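Local coordinates for protein putative sugar phosphate isomerase (Acidithiobacillus ferrooxidans, PDB 3L2H) that is a putative sugar phosphate isomerase of the cupin superfamily that probably binds a metal ion inside its beta-barrel, at residues T60-H65 and A104-N109; G79-E84 and D94-P99. All coordinates share one frame; numbering follows the deposited sequence. Where two conformers were deposited one is given.

Contact 1: residues T60-H65 and A104-N109; sequences TEYHLH and AHSISN. With EDO (1,2-ethanediol), chain N.
His63 and His105 face each other as a single antiparallel hydrogen-bonded pair: His63 N donates to His105 O at 3.1 Å and His105 N to His63 O at 3.0 Å, while the CA-H groups of Tyr62 and Ala104 lean on the same two carbonyl oxygens. Both imidazoles extend in one direction, side by side, NE2 of His63 3.7 Å from CE1 of His105; their planes are inclined at 63°, so the rings meet obliquely. The His63 ring is held at both nitrogens: ND1 donates to Glu61 O (2.9 Å), practically in the ring plane, and NE2 bonds to Glu70. His105 also uses both, ND1 meeting a water that donates to His63 O and NE2 bonding to O2 of a 1,2-ethanediol, 2.7 Å away; the diol, probably from the crystallisation liquor, also bonds to Ser59 and Glu70. His63, His65 and Glu70 have the H-X-H-(X)4-E spacing of the first cupin motif and His105 stands where the second supplies its histidine, so all four are probably metal ligands, as in metal-binding cupins, though diol and water, not a metal, lie beside His63 and His105 here. On the other side of the bridge, with CG anti to the backbone N (chi1 -171°), the Tyr62 ring covers Ala104, whose small CB makes a CH-pi contact 3.8 Å from the ring centroid. Leu64 CB flanks this methyl. Strand 105-108 continues into the sheet through strand 79-83, whereas strand 64-65 pairs with strand 126-131, whose Val129 and Tyr131 pack against His63.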
ATOM      1  N   THR B  60       6.443 -23.668  14.655  1.00 18.22           N
ATOM      2  CA  THR B  60       5.232 -22.869  14.576  1.00 18.42           C
ATOM      3  C   THR B  60       4.008 -23.755  14.799  1.00 18.29           C
ATOM      4  O   THR B  60       4.148 -24.943  15.029  1.00 18.16           O
ATOM      5  CB  THR B  60       5.117 -22.212  13.152  1.00 18.25           C
ATOM      6  OG1 THR B  60       4.103 -21.207  13.156  1.00 18.59           O
ATOM      7  CG2 THR B  60       4.823 -23.287  12.088  1.00 18.05           C
ATOM      8  N   GLU B  61       2.819 -23.170  14.791  1.00 17.41           N
ATOM      9  CA  GLU B  61       1.606 -23.963  14.596  1.00 16.80           C
ATOM     10  C   GLU B  61       1.336 -23.973  13.117  1.00 16.29           C
ATOM     11  O   GLU B  61       1.391 -22.920  12.465  1.00 17.27           O
ATOM     12  CB  GLU B  61       0.409 -23.360  15.330  1.00 17.86           C
ATOM     13  CG  GLU B  61      -0.935 -23.998  14.954  1.00 18.60           C
ATOM     14  CD  GLU B  61      -1.076 -25.457  15.365  1.00 18.81           C
ATOM     15  OE1 GLU B  61      -0.225 -25.938  16.146  1.00 18.92           O
ATOM     16  OE2 GLU B  61      -2.054 -26.158  14.936  1.00 18.77           O
ATOM     17  N   TYR B  62       1.098 -25.154  12.561  1.00 16.32           N
ATOM     18  CA  TYR B  62       0.737 -25.349  11.142  1.00 16.24           C
ATOM     19  C   TYR B  62      -0.155 -24.231  10.651  1.00 15.62           C
ATOM     20  O   TYR B  62      -1.251 -24.037  11.181  1.00 14.79           O
ATOM     21  CB  TYR B  62       0.031 -26.672  11.022  1.00 16.47           C
ATOM     22  CG  TYR B  62      -0.261 -27.192   9.632  1.00 17.22           C
ATOM     23  CD1 TYR B  62       0.763 -27.568   8.764  1.00 17.57           C
ATOM     24  CD2 TYR B  62      -1.569 -27.316   9.192  1.00 17.76           C
ATOM     25  CE1 TYR B  62       0.479 -28.084   7.484  1.00 17.32           C
ATOM     26  CE2 TYR B  62      -1.871 -27.840   7.943  1.00 18.24           C
ATOM     27  CZ  TYR B  62      -0.846 -28.218   7.098  1.00 18.38           C
ATOM     28  OH  TYR B  62      -1.161 -28.703   5.878  1.00 19.39           O
ATOM     29  N   HIS B  63       0.322 -23.478   9.648  1.00 16.02           N
ATOM     30  CA  HIS B  63      -0.395 -22.275   9.245  1.00 15.98           C
ATOM     31  C   HIS B  63      -0.212 -21.883   7.770  1.00 16.73           C
ATOM     32  O   HIS B  63       0.712 -22.329   7.081  1.00 16.09           O
ATOM     33  CB  HIS B  63       0.027 -21.100  10.152  1.00 16.42           C
ATOM     34  CG  HIS B  63       1.416 -20.623   9.886  1.00 16.84           C
ATOM     35  ND1 HIS B  63       2.511 -21.092  10.574  1.00 18.67           N
ATOM     36  CD2 HIS B  63       1.907 -19.811   8.912  1.00 18.82           C
ATOM     37  CE1 HIS B  63       3.607 -20.527  10.097  1.00 19.11           C
ATOM     38  NE2 HIS B  63       3.275 -19.776   9.058  1.00 18.71           N
ATOM     39  N   LEU B  64      -1.112 -21.004   7.325  1.00 17.29           N
ATOM     40  CA  LEU B  64      -1.147 -20.489   5.967  1.00 17.92           C
ATOM     41  C   LEU B  64      -1.398 -18.998   6.035  1.00 17.79           C
ATOM     42  O   LEU B  64      -2.394 -18.558   6.623  1.00 17.03           O
ATOM     43  CB  LEU B  64      -2.294 -21.136   5.188  1.00 18.61           C
ATOM     44  CG  LEU B  64      -2.479 -20.661   3.751  1.00 20.08           C
ATOM     45  CD1 LEU B  64      -1.341 -21.124   2.847  1.00 21.12           C
ATOM     46  CD2 LEU B  64      -3.802 -21.187   3.213  1.00 21.63           C
ATOM     47  N   HIS B  65      -0.507 -18.212   5.442  1.00 18.19           N
ATOM     48  CA  HIS B  65      -0.706 -16.763   5.312  1.00 17.62           C
ATOM     49  C   HIS B  65      -1.426 -16.423   4.002  1.00 17.98           C
ATOM     50  O   HIS B  65      -1.126 -16.969   2.948  1.00 17.34           O
ATOM     51  CB  HIS B  65       0.629 -16.022   5.261  1.00 17.88           C
ATOM     52  CG  HIS B  65       1.375 -15.979   6.548  1.00 18.34           C
ATOM     53  ND1 HIS B  65       1.196 -14.972   7.462  1.00 17.35           N
ATOM     54  CD2 HIS B  65       2.374 -16.756   7.032  1.00 19.10           C
ATOM     55  CE1 HIS B  65       1.998 -15.176   8.497  1.00 18.91           C
ATOM     56  NE2 HIS B  65       2.721 -16.250   8.261  1.00 19.27           N
ATOM     57  N   ALA B 104      -0.064 -24.509   3.523  1.00 16.54           N
ATOM     58  CA  ALA B 104       0.090 -24.525   4.988  1.00 15.92           C
ATOM     59  C   ALA B 104       1.346 -25.330   5.332  1.00 15.38           C
ATOM     60  O   ALA B 104       1.638 -26.325   4.676  1.00 14.80           O
ATOM     61  CB  ALA B 104      -1.162 -25.134   5.651  1.00 15.84           C
ATOM     62  N   HIS B 105       2.074 -24.920   6.355  1.00 16.11           N
ATOM     63  CA  HIS B 105       3.264 -25.632   6.760  1.00 16.31           C
ATOM     64  C   HIS B 105       3.593 -25.513   8.219  1.00 16.45           C
ATOM     65  O   HIS B 105       3.143 -24.589   8.912  1.00 17.27           O
ATOM     66  CB  HIS B 105       4.491 -25.098   5.968  1.00 17.16           C
ATOM     67  CG  HIS B 105       5.255 -24.035   6.682  1.00 17.43           C
ATOM     68  ND1 HIS B 105       4.918 -22.704   6.617  1.00 18.11           N
ATOM     69  CD2 HIS B 105       6.343 -24.116   7.495  1.00 18.51           C
ATOM     70  CE1 HIS B 105       5.762 -22.008   7.373  1.00 19.53           C
ATOM     71  NE2 HIS B 105       6.650 -22.845   7.901  1.00 18.89           N
ATOM     72  N   SER B 106       4.425 -26.452   8.657  1.00 16.77           N
ATOM     73  CA  SER B 106       5.148 -26.366   9.895  1.00 18.23           C
ATOM     74  C   SER B 106       6.451 -27.171   9.730  1.00 17.92           C
ATOM     75  O   SER B 106       6.584 -27.968   8.822  1.00 18.10           O
ATOM     76  CB  SER B 106       4.338 -26.877  11.098  1.00 18.40           C
ATOM     77  OG  SER B 106       3.927 -28.228  10.906  1.00 20.73           O
ATOM     78  N   ILE B 107       7.408 -26.917  10.611  1.00 17.84           N
ATOM     79  CA  ILE B 107       8.656 -27.658  10.673  1.00 17.09           C
ATOM     80  C   ILE B 107       8.837 -28.259  12.069  1.00 17.63           C
ATOM     81  O   ILE B 107       8.583 -27.585  13.085  1.00 17.16           O
ATOM     82  CB  ILE B 107       9.862 -26.743  10.365  1.00 16.76           C
ATOM     83  CG1 ILE B 107       9.861 -26.328   8.894  1.00 16.66           C
ATOM     84  CG2 ILE B 107      11.231 -27.426  10.702  1.00 16.72           C
ATOM     85  CD1 ILE B 107      10.698 -25.059   8.570  1.00 16.47           C
ATOM     86  N   SER B 108       9.226 -29.537  12.095  0.50 17.11           N
ATOM     87  CA  SER B 108       9.564 -30.260  13.306  0.50 17.82           C
ATOM     88  C   SER B 108      11.054 -30.567  13.325  0.50 17.50           C
ATOM     89  O   SER B 108      11.666 -30.788  12.275  0.50 16.85           O
ATOM     90  CB  SER B 108       8.812 -31.590  13.379  0.50 18.15           C
ATOM     91  OG  SER B 108       7.410 -31.408  13.520  0.50 18.84           O
ATOM     92  N   ASN B 109      11.641 -30.544  14.513  1.00 17.14           N
ATOM     93  CA  ASN B 109      12.997 -31.049  14.680  1.00 17.30           C
ATOM     94  C   ASN B 109      12.888 -32.426  15.308  1.00 18.49           C
ATOM     95  O   ASN B 109      12.696 -32.536  16.515  1.00 17.68           O
ATOM     96  CB  ASN B 109      13.884 -30.134  15.534  1.00 16.52           C
ATOM     97  CG  ASN B 109      15.283 -30.673  15.681  1.00 16.41           C
ATOM     98  OD1 ASN B 109      15.583 -31.753  15.166  1.00 16.48           O
ATOM     99  ND2 ASN B 109      16.146 -29.958  16.420  1.00 15.30           N
TER
HETATM  100  C1  EDO N 165       8.145 -20.309  10.788  1.00 29.66           C
HETATM  101  O1  EDO N 165       6.847 -19.917  10.291  1.00 29.55           O
HETATM  102  C2  EDO N 165       8.765 -21.351   9.889  1.00 29.06           C
HETATM  103  O2  EDO N 165       8.126 -22.613  10.180  1.00 28.94           O
HETATM  104  O   HOH W   1       2.651 -21.655   5.254  1.00 18.18           O

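Contact 2: residues G79-E84 and D94-P99; sequences GTLTME and DFVGFP. With EDO (1,2-ethanediol), chain O.
Leu81 and Val96 meet tip to tip, methyl against methyl, with CD2 of Leu81 3.8 Å from CG2 of Val96. Beside them Met83, a selenomethionine standing in for methionine, slides past Val96 in the opposite direction, its SE 4.0 Å from Val96 CG2, and runs on to Phe98. CG anti to the carbonyl carbon (chi1 -64°) and an extended chi2 carry SE to Phe98 CE1, 3.7 Å away. This is a Met-aromatic contact made obliquely, 64° off the ring normal, whereas Leu81 CD1 lies at the edge of the same ring, near CZ. All four CB atoms point across the gap between strands 79-83 and 95-98, whose axes come within 10.9 Å, their N-to-C directions 24° apart. At that separation the backbones cannot bond to each other, and the two segments meet through side chains only, as between the facing sheets of a cupin barrel. His105 stacks on Phe98, Val72 packs on Val96, and Phe95 and Val96 pair with a strand of the second subunit. With no hydrogen bond or charge across it, the contact depends on hydrophobic burial and dispersion, to which the polarisable thioether end of methionine, here a selenoether, should contribute.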
ATOM      1  N   GLY B  79      15.571 -31.266   9.945  1.00 19.37           N
ATOM      2  CA  GLY B  79      14.178 -31.155  10.347  1.00 19.12           C
ATOM      3  C   GLY B  79      13.270 -31.884   9.396  1.00 18.87           C
ATOM      4  O   GLY B  79      13.720 -32.453   8.409  1.00 18.49           O
ATOM      5  N   THR B  80      11.980 -31.850   9.696  1.00 19.35           N
ATOM      6  CA  THR B  80      10.966 -32.439   8.847  1.00 18.52           C
ATOM      7  C   THR B  80       9.981 -31.340   8.536  1.00 18.68           C
ATOM      8  O   THR B  80       9.397 -30.745   9.445  1.00 18.54           O
ATOM      9  CB  THR B  80      10.251 -33.556   9.545  1.00 18.44           C
ATOM     10  OG1 THR B  80      11.191 -34.594   9.822  1.00 17.96           O
ATOM     11  CG2 THR B  80       9.066 -34.089   8.681  1.00 18.44           C
ATOM     12  N   LEU B  81       9.836 -31.049   7.245  1.00 18.10           N
ATOM     13  CA  LEU B  81       8.939 -30.005   6.770  1.00 18.02           C
ATOM     14  C   LEU B  81       7.610 -30.651   6.381  1.00 17.89           C
ATOM     15  O   LEU B  81       7.600 -31.564   5.589  1.00 18.98           O
ATOM     16  CB  LEU B  81       9.597 -29.311   5.564  1.00 16.79           C
ATOM     17  CG  LEU B  81       8.736 -28.370   4.706  1.00 16.63           C
ATOM     18  CD1 LEU B  81       8.200 -27.179   5.581  1.00 15.61           C
ATOM     19  CD2 LEU B  81       9.508 -27.883   3.493  1.00 15.05           C
ATOM     20  N   THR B  82       6.498 -30.214   6.988  1.00 18.46           N
ATOM     21  CA  THR B  82       5.176 -30.612   6.569  1.00 18.42           C
ATOM     22  C   THR B  82       4.569 -29.480   5.759  1.00 18.84           C
ATOM     23  O   THR B  82       4.525 -28.354   6.233  1.00 18.05           O
ATOM     24  CB  THR B  82       4.272 -30.922   7.794  1.00 19.29           C
ATOM     25  OG1 THR B  82       4.835 -32.031   8.482  1.00 19.76           O
ATOM     26  CG2 THR B  82       2.830 -31.234   7.409  1.00 19.35           C
HETATM   27  N   MSE B  83       4.125 -29.787   4.541  1.00 19.33           N
HETATM   28  CA  MSE B  83       3.406 -28.843   3.691  1.00 19.83           C
HETATM   29  C   MSE B  83       2.200 -29.545   3.142  1.00 20.84           C
HETATM   30  O   MSE B  83       2.326 -30.576   2.506  1.00 20.53           O
HETATM   31  CB  MSE B  83       4.254 -28.318   2.523  1.00 19.34           C
HETATM   32  CG  MSE B  83       5.426 -27.522   2.941  1.00 19.16           C
HETATM   33 SE   MSE B  83       6.396 -26.725   1.384  0.75 17.16          SE
HETATM   34  CE  MSE B  83       7.208 -28.376   0.679  1.00 19.60           C
ATOM     35  N   GLU B  84       1.013 -28.983   3.401  1.00 23.44           N
ATOM     36  CA  GLU B  84      -0.244 -29.635   3.035  1.00 24.88           C
ATOM     37  C   GLU B  84      -0.196 -31.106   3.487  1.00 26.64           C
ATOM     38  O   GLU B  84       0.049 -31.362   4.656  1.00 27.52           O
ATOM     39  CB  GLU B  84      -0.513 -29.445   1.546  1.00 25.72           C
ATOM     40  CG  GLU B  84      -0.648 -27.959   1.159  1.00 26.18           C
ATOM     41  CD  GLU B  84      -1.930 -27.333   1.719  1.00 26.41           C
ATOM     42  OE1 GLU B  84      -2.999 -27.997   1.631  1.00 26.73           O
ATOM     43  OE2 GLU B  84      -1.880 -26.212   2.259  1.00 24.92           O
ATOM     44  N   ASP B  94      19.258 -25.902   2.645  1.00 16.21           N
ATOM     45  CA  ASP B  94      17.929 -25.959   2.006  1.00 16.20           C
ATOM     46  C   ASP B  94      17.162 -24.640   2.205  1.00 16.59           C
ATOM     47  O   ASP B  94      17.315 -23.948   3.194  1.00 15.50           O
ATOM     48  CB  ASP B  94      17.054 -27.073   2.562  1.00 16.70           C
ATOM     49  CG  ASP B  94      17.561 -28.484   2.248  1.00 17.02           C
ATOM     50  OD1 ASP B  94      18.560 -28.681   1.469  1.00 16.41           O
ATOM     51  OD2 ASP B  94      16.926 -29.410   2.852  1.00 16.09           O
ATOM     52  N   PHE B  95      16.275 -24.342   1.269  1.00 16.21           N
ATOM     53  CA  PHE B  95      15.488 -23.157   1.300  1.00 16.10           C
ATOM     54  C   PHE B  95      14.069 -23.513   0.966  1.00 16.08           C
ATOM     55  O   PHE B  95      13.825 -24.247  -0.014  1.00 15.30           O
ATOM     56  CB  PHE B  95      16.010 -22.194   0.244  1.00 16.72           C
ATOM     57  CG  PHE B  95      15.171 -20.928   0.085  1.00 15.73           C
ATOM     58  CD1 PHE B  95      15.327 -19.859   0.935  1.00 15.78           C
ATOM     59  CD2 PHE B  95      14.192 -20.851  -0.904  1.00 15.82           C
ATOM     60  CE1 PHE B  95      14.530 -18.704   0.776  1.00 15.67           C
ATOM     61  CE2 PHE B  95      13.437 -19.717  -1.070  1.00 15.81           C
ATOM     62  CZ  PHE B  95      13.606 -18.644  -0.223  1.00 15.94           C
ATOM     63  N   VAL B  96      13.132 -22.957   1.728  1.00 15.59           N
ATOM     64  CA  VAL B  96      11.730 -23.103   1.415  1.00 16.01           C
ATOM     65  C   VAL B  96      11.072 -21.730   1.489  1.00 16.09           C
ATOM     66  O   VAL B  96      11.354 -20.935   2.407  1.00 16.22           O
ATOM     67  CB  VAL B  96      11.053 -24.202   2.319  1.00 17.01           C
ATOM     68  CG1 VAL B  96      11.202 -23.911   3.721  1.00 17.19           C
ATOM     69  CG2 VAL B  96       9.553 -24.371   1.993  1.00 17.14           C
ATOM     70  N   GLY B  97      10.256 -21.433   0.481  1.00 14.84           N
ATOM     71  CA  GLY B  97       9.548 -20.174   0.409  1.00 15.13           C
ATOM     72  C   GLY B  97       8.054 -20.389   0.254  1.00 15.38           C
ATOM     73  O   GLY B  97       7.610 -21.332  -0.441  1.00 15.00           O
ATOM     74  N   PHE B  98       7.280 -19.500   0.868  1.00 14.99           N
ATOM     75  CA  PHE B  98       5.826 -19.583   0.828  1.00 15.90           C
ATOM     76  C   PHE B  98       5.188 -18.340   0.243  1.00 16.97           C
ATOM     77  O   PHE B  98       4.972 -17.342   0.959  1.00 16.87           O
ATOM     78  CB  PHE B  98       5.286 -19.829   2.229  1.00 16.70           C
ATOM     79  CG  PHE B  98       5.781 -21.108   2.818  1.00 17.00           C
ATOM     80  CD1 PHE B  98       5.140 -22.293   2.530  1.00 17.29           C
ATOM     81  CD2 PHE B  98       6.905 -21.143   3.607  1.00 17.54           C
ATOM     82  CE1 PHE B  98       5.622 -23.471   3.021  1.00 17.17           C
ATOM     83  CE2 PHE B  98       7.348 -22.318   4.138  1.00 16.79           C
ATOM     84  CZ  PHE B  98       6.716 -23.484   3.814  1.00 16.86           C
ATOM     85  N   PRO B  99       4.880 -18.392  -1.060  1.00 17.40           N
ATOM     86  CA  PRO B  99       4.029 -17.382  -1.647  1.00 18.17           C
ATOM     87  C   PRO B  99       2.682 -17.393  -0.897  1.00 19.05           C
ATOM     88  O   PRO B  99       2.305 -18.397  -0.301  1.00 17.84           O
ATOM     89  CB  PRO B  99       3.869 -17.854  -3.102  1.00 18.50           C
ATOM     90  CG  PRO B  99       5.052 -18.758  -3.349  1.00 17.80           C
ATOM     91  CD  PRO B  99       5.289 -19.422  -2.038  1.00 17.74           C
TER
HETATM   92  C1  EDO O 166      14.507 -34.286  11.335  1.00 43.28           C
HETATM   93  O1  EDO O 166      13.157 -34.098  11.764  1.00 42.91           O
HETATM   94  C2  EDO O 166      14.901 -35.751  11.488  1.00 43.42           C
HETATM   95  O2  EDO O 166      15.877 -36.043  10.501  1.00 43.67           O

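The centres of contacts 1 and 2 lie about 8 Å apart, and all four segments belong to the cupin domain. Along the chain the order is 60-65, 79-84, 94-99, 104-109, so the segments of contact 2 both fall between those of contact 1. Strands 79-83 and 105-108 are neighbours in one antiparallel sheet, probably joined by bonds such as Thr80 N to Ser108 O (2.8 Å), while Glu84 OE2 probably bonds to Ala104 N. His105 takes part in both environments: its ring stacks on Phe98, so the apolar side chains of contact 2 adjoin the histidine cluster of contact 1, an arrangement consistent with a metal or ligand site inside the barrel.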